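Local structure of CurF (Lyngbya majuscula, 5DP2) at residues R51-L54 / N55-I59; A126-S129 / D130-M133. The protein probably catalyses the NADPH-dependent cyclopropane-forming step of curacin A biosynthesis, as the enoyl reductase-type cyclopropanase domain of a polyketide synthase. All coordinates share one frame; numbering follows the deposited sequence.

Contact 1. Residues R51-L54 / N55-I59; sequences REVL and NVLGI
The side-chain amide of Asn-55 lies under the backbone carbonyl of Arg-51. Arg-51 O sits almost directly over amide carbon CG, 3.1 Å away, on one face of the group. This is a face contact, not a hydrogen bond. Arg-51 CD flanks the nitrogen end on the same side of the amide plane, 3.7 Å from ND2. Glu-52 CA lies over the OD1 end of that face. With chi1 at -69°, Asn-55 CG stays beside its own backbone N, which folds the amide back under the preceding turn. The polar ends of the amide bond outward: ND2 to Glu-62 OE2 and Phe-60 O, OD1 to Arg-67. The Arg-51 guanidinium plane is turned 74° from the amide. Its NH1 pairs with Glu-62 and its NH2 with Asp-280, and it makes a cation-pi contact with Phe-60. Glu-52 sends its carboxylate elsewhere, to the backbone N atoms of Gly-81 and Asn-49.

Backbone bonds link the turns of helix 50-57. Asn-55 N donates to Arg-51 O at 2.8 Å, and Leu-57 N to Val-53 O at 3.1 Å. Val-53 and Leu-57 lie side by side, with CG1 of Val-53 3.9 Å from CD1 of Leu-57. The helix ends in a Schellman motif. Gly-58 takes positive phi, 78°. Ile-59 N reaches back to Leu-54 O at 2.9 Å, and Gly-58 N bonds to Asn-55 O. Leu-54 CD2 meets Ile-59 CG2 at 4.0 Å, the apolar contact that accompanies this reversal.

The Leu-54 side chain lies about 5 Å from the bound NADP, which places this part of the helix near the cofactor. Three bonds fix the rotation of the Asn-55 amide. Glu-62 OE2 receives both Arg-51 NH1 and Asn-55 ND2, and these donors would be expected to stabilise its negative charge.

Contact 2. Residues A126-S129 / D130-M133; sequences AKPS and DLSM
Lys-127 reaches across a type I beta turn, Pro-128 to Leu-131, and grips carbonyls at both of its ends. The turn links strand 124-126 to helix 133-136. From CB the lysine chain runs extended, with CG anti to the backbone N (chi1 179°). CD passes the Met-133 thioether at about a right angle, 3.9 Å from SD. CE lies 3.1 Å from Leu-131 O and also approaches Ser-132 O. A bend at chi4, -71°, then swings NZ in over the turn. NZ donates to Leu-131 O at 2.6 Å and to Pro-128 O at 3.0 Å. Outside the turn NZ also makes a long, weak ion pair with Glu-103.

The turn's own backbone bond, Leu-131 N to Pro-128 O, is weak at 3.3 Å. The ammonium group ties the same two residues a second time. Beneath it, Leu-131 CD1 packs on the proline ring, 3.9 Å from Pro-128 CB. The other side chains around Pro-128 include Trp-296 and Phe-303 of helix 290-305. Ser-132 is the N-cap of the next helix: its OG caps a backbone N just beyond and its own N bonds to Glu-135 OE1, consistent with a capping box. Leu-131 O is also approached by water 1, which lies 3.0 Å from that oxygen and could bridge it to Ser-129 O.

In the fold
From the N terminus the chain runs through strand 39-48 into helix 50-57. Contact 1 lies along this helix and its end, against helix 321-329 from near the C terminus and near the NADP. The chain then forms strands 83-91, 103-107, 116-119 and 124-126 of the mixed sheet before it meets contact 2. There the turn 128-131 closes the short link from strand 124-126 to helix 133-136, against strands 83-91 and 103-107 and helix 290-305. The parallel Rossmann-type sheet begins later, with strand 161-164. The contacts follow in series, neither nested nor crossing. The centres of contact 1 and contact 2 are about 30 Å apart, on opposite sides of the chain's centre.

Contact 1. Residues R51-L54 / N55-I59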
ATOM      1  N   ARG A  51       5.599   0.186   5.616  1.00  7.57           N
ATOM      2  CA  ARG A  51       6.947  -0.391   5.404  1.00  8.86           C
ATOM      3  C   ARG A  51       8.032   0.623   5.656  1.00  7.34           C
ATOM      4  O   ARG A  51       9.103   0.291   6.170  1.00  7.08           O
ATOM      5  CB  ARG A  51       7.099  -0.923   3.927  1.00  9.90           C
ATOM      6  CG  ARG A  51       8.522  -1.396   3.535  1.00  9.79           C
ATOM      7  CD  ARG A  51       8.974  -2.660   4.223  1.00 11.01           C
ATOM      8  NE  ARG A  51       8.290  -3.821   3.693  1.00 11.80           N
ATOM      9  CZ  ARG A  51       8.618  -4.538   2.596  1.00 10.23           C
ATOM     10  NH1 ARG A  51       9.685  -4.226   1.844  1.00 11.85           N
ATOM     11  NH2 ARG A  51       7.855  -5.562   2.271  1.00 12.15           N
ATOM     12  N   GLU A  52       7.803   1.850   5.217  1.00  6.40           N
ATOM     13  CA  GLU A  52       8.830   2.895   5.322  1.00  6.44           C
ATOM     14  C   GLU A  52       9.059   3.334   6.759  1.00  6.40           C
ATOM     15  O   GLU A  52      10.186   3.674   7.112  1.00  6.90           O
ATOM     16  CB  GLU A  52       8.454   4.059   4.425  1.00  6.73           C
ATOM     17  CG  GLU A  52       8.473   3.630   2.952  1.00  7.72           C
ATOM     18  CD  GLU A  52       7.876   4.587   1.983  1.00  7.47           C
ATOM     19  OE1 GLU A  52       6.810   5.177   2.272  1.00  8.45           O
ATOM     20  OE2 GLU A  52       8.457   4.704   0.874  1.00 13.54           O
ATOM     21  N   VAL A  53       8.016   3.340   7.587  1.00  7.23           N
ATOM     22  CA  VAL A  53       8.194   3.517   9.029  1.00  7.90           C
ATOM     23  C   VAL A  53       9.076   2.394   9.589  1.00  8.31           C
ATOM     24  O   VAL A  53      10.049   2.653  10.298  1.00  9.50           O
ATOM     25  CB  VAL A  53       6.815   3.582   9.745  1.00  8.91           C
ATOM     26  CG1 VAL A  53       6.991   3.609  11.250  1.00 11.80           C
ATOM     27  CG2 VAL A  53       6.018   4.799   9.282  1.00  9.80           C
ATOM     28  N   LEU A  54       8.769   1.148   9.233  1.00  8.22           N
ATOM     29  CA  LEU A  54       9.572   0.018   9.698  1.00  9.04           C
ATOM     30  C   LEU A  54      11.010   0.139   9.196  1.00  8.50           C
ATOM     31  O   LEU A  54      11.956  -0.228   9.902  1.00  9.70           O
ATOM     32  CB  LEU A  54       8.960  -1.312   9.233  1.00 10.10           C
ATOM     33  CG  LEU A  54       7.530  -1.632   9.661  1.00 12.82           C
ATOM     34  CD1 LEU A  54       7.137  -2.995   9.109  1.00 15.31           C
ATOM     35  CD2 LEU A  54       7.386  -1.568  11.178  1.00 16.05           C
ATOM     36  N   ASN A  55      11.179   0.649   7.974  1.00  7.42           N
ATOM     37  CA  ASN A  55      12.531   0.823   7.425  1.00  7.31           C
ATOM     38  C   ASN A  55      13.328   1.825   8.263  1.00  7.59           C
ATOM     39  O   ASN A  55      14.480   1.551   8.673  1.00  8.66           O
ATOM     40  CB  ASN A  55      12.488   1.402   5.999  1.00  6.65           C
ATOM     41  CG  ASN A  55      11.931   0.489   4.909  1.00  6.37           C
ATOM     42  OD1 ASN A  55      11.471   1.027   3.893  1.00  6.66           O
ATOM     43  ND2 ASN A  55      12.020  -0.819   5.063  1.00  6.97           N
ATOM     44  N   VAL A  56      12.762   3.005   8.531  1.00  7.37           N
ATOM     45  CA  VAL A  56      13.512   4.029   9.272  1.00  8.08           C
ATOM     46  C   VAL A  56      13.890   3.518  10.670  1.00  9.09           C
ATOM     47  O   VAL A  56      14.997   3.796  11.136  1.00 11.17           O
ATOM     48  CB  VAL A  56      12.737   5.353   9.365  1.00  7.96           C
ATOM     49  CG1 VAL A  56      13.498   6.368  10.216  1.00 10.05           C
ATOM     50  CG2 VAL A  56      12.494   5.947   7.980  1.00  8.59           C
ATOM     51  N   LEU A  57      12.971   2.806  11.303  1.00  9.74           N
ATOM     52  CA  LEU A  57      13.183   2.296  12.662  1.00 11.16           C
ATOM     53  C   LEU A  57      14.110   1.095  12.728  1.00 11.77           C
ATOM     54  O   LEU A  57      14.502   0.690  13.824  1.00 14.82           O
ATOM     55  CB  LEU A  57      11.825   1.949  13.284  1.00 12.42           C
ATOM     56  CG  LEU A  57      10.898   3.153  13.518  1.00 13.62           C
ATOM     57  CD1 LEU A  57       9.562   2.658  14.044  1.00 15.92           C
ATOM     58  CD2 LEU A  57      11.511   4.215  14.429  1.00 16.01           C
ATOM     59  N   GLY A  58      14.485   0.523  11.591  1.00 11.15           N
ATOM     60  CA  GLY A  58      15.345  -0.649  11.558  1.00 12.02           C
ATOM     61  C   GLY A  58      14.635  -1.965  11.877  1.00 12.80           C
ATOM     62  O   GLY A  58      15.298  -2.938  12.236  1.00 16.15           O
ATOM     63  N   ILE A  59      13.310  -2.013  11.734  1.00 12.10           N
ATOM     64  CA  ILE A  59      12.518  -3.212  12.010  1.00 12.11           C
ATOM     65  C   ILE A  59      12.470  -4.126  10.770  1.00 12.20           C
ATOM     66  O   ILE A  59      12.466  -5.360  10.892  1.00 15.00           O
ATOM     67  CB  ILE A  59      11.100  -2.815  12.507  1.00 13.06           C
ATOM     68  CG1 ILE A  59      11.231  -2.074  13.849  1.00 15.05           C
ATOM     69  CG2 ILE A  59      10.196  -4.033  12.644  1.00 14.50           C
ATOM     70  CD1 ILE A  59       9.994  -1.350  14.334  1.00 18.69           C
TER

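Contact 2. Residues A126-S129 / D130-M133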
ATOM      1  N   ALA A 126      -1.081   6.975 -16.346  1.00  7.75           N
ATOM      2  CA  ALA A 126      -1.837   8.215 -16.469  1.00  8.71           C
ATOM      3  C   ALA A 126      -2.720   8.444 -15.239  1.00  8.47           C
ATOM      4  O   ALA A 126      -3.504   7.578 -14.833  1.00  9.86           O
ATOM      5  CB  ALA A 126      -2.694   8.181 -17.729  1.00 10.80           C
ATOM      6  N   LYS A 127      -2.589   9.627 -14.651  1.00  9.03           N
ATOM      7  CA  LYS A 127      -3.407   9.992 -13.489  1.00  9.04           C
ATOM      8  C   LYS A 127      -4.877  10.165 -13.924  1.00  9.79           C
ATOM      9  O   LYS A 127      -5.123  10.808 -14.932  1.00 11.89           O
ATOM     10  CB  LYS A 127      -2.933  11.316 -12.907  1.00 10.04           C
ATOM     11  CG  LYS A 127      -3.750  11.778 -11.709  1.00 10.01           C
ATOM     12  CD  LYS A 127      -3.237  13.115 -11.244  1.00 12.12           C
ATOM     13  CE  LYS A 127      -4.300  13.943 -10.618  1.00 13.82           C
ATOM     14  NZ  LYS A 127      -5.277  14.438 -11.658  1.00 14.36           N
ATOM     15  N   PRO A 128      -5.850   9.663 -13.139  1.00  9.86           N
ATOM     16  CA  PRO A 128      -7.256   9.981 -13.437  1.00 11.96           C
ATOM     17  C   PRO A 128      -7.464  11.512 -13.422  1.00 11.94           C
ATOM     18  O   PRO A 128      -7.127  12.185 -12.458  1.00 11.90           O
ATOM     19  CB  PRO A 128      -8.012   9.292 -12.281  1.00 13.46           C
ATOM     20  CG  PRO A 128      -7.109   8.164 -11.860  1.00 12.49           C
ATOM     21  CD  PRO A 128      -5.740   8.747 -11.983  1.00 11.08           C
ATOM     22  N   SER A 129      -7.983  12.083 -14.506  1.00 13.06           N
ATOM     23  CA  SER A 129      -7.975  13.536 -14.665  1.00 15.18           C
ATOM     24  C   SER A 129      -8.862  14.301 -13.686  1.00 13.41           C
ATOM     25  O   SER A 129      -8.561  15.446 -13.362  1.00 18.49           O
ATOM     26  CB  SER A 129      -8.358  13.914 -16.083  1.00 19.15           C
ATOM     27  OG  SER A 129      -9.661  13.466 -16.389  1.00 24.04           O
ATOM     28  N   ASP A 130      -9.923  13.657 -13.191  1.00 11.27           N
ATOM     29  CA  ASP A 130     -10.868  14.369 -12.324  1.00 12.48           C
ATOM     30  C   ASP A 130     -10.483  14.348 -10.845  1.00 12.38           C
ATOM     31  O   ASP A 130     -11.097  15.037 -10.034  1.00 17.72           O
ATOM     32  CB  ASP A 130     -12.298  13.832 -12.496  1.00 15.54           C
ATOM     33  CG  ASP A 130     -12.861  14.111 -13.872  1.00 21.23           C
ATOM     34  OD1 ASP A 130     -12.471  15.118 -14.496  1.00 28.45           O
ATOM     35  OD2 ASP A 130     -13.691  13.318 -14.348  1.00 31.30           O
ATOM     36  N   LEU A 131      -9.431  13.617 -10.493  1.00  9.47           N
ATOM     37  CA  LEU A 131      -8.945  13.587  -9.119  1.00  9.19           C
ATOM     38  C   LEU A 131      -7.874  14.658  -8.922  1.00  9.08           C
ATOM     39  O   LEU A 131      -7.103  14.971  -9.825  1.00 11.46           O
ATOM     40  CB  LEU A 131      -8.373  12.221  -8.795  1.00  9.50           C
ATOM     41  CG  LEU A 131      -9.330  11.057  -8.878  1.00 10.77           C
ATOM     42  CD1 LEU A 131      -8.620   9.771  -8.474  1.00 12.59           C
ATOM     43  CD2 LEU A 131     -10.566  11.296  -8.019  1.00 11.62           C
ATOM     44  N   SER A 132      -7.801  15.203  -7.712  1.00  8.83           N
ATOM     45  CA  SER A 132      -6.665  16.049  -7.349  1.00  8.74           C
ATOM     46  C   SER A 132      -5.385  15.214  -7.216  1.00  7.73           C
ATOM     47  O   SER A 132      -5.451  13.978  -7.113  1.00  7.40           O
ATOM     48  CB  SER A 132      -6.971  16.786  -6.059  1.00  9.32           C
ATOM     49  OG  SER A 132      -6.953  15.866  -4.983  1.00  9.29           O
ATOM     50  N   MET A 133      -4.231  15.891  -7.200  1.00  7.71           N
ATOM     51  CA  MET A 133      -2.988  15.185  -6.917  1.00  7.40           C
ATOM     52  C   MET A 133      -3.029  14.429  -5.593  1.00  6.81           C
ATOM     53  O   MET A 133      -2.643  13.266  -5.530  1.00  6.90           O
ATOM     54  CB  MET A 133      -1.784  16.134  -6.962  1.00  8.34           C
ATOM     55  CG  MET A 133      -1.425  16.629  -8.354  1.00  9.47           C
ATOM     56  SD  MET A 133      -0.627  15.345  -9.311  1.00  9.67           S
ATOM     57  CE  MET A 133      -0.435  16.155 -10.873  1.00 12.18           C
TER
HETATM   58  O   HOH W   1      -7.981  17.521 -11.162  1.00 55.29           O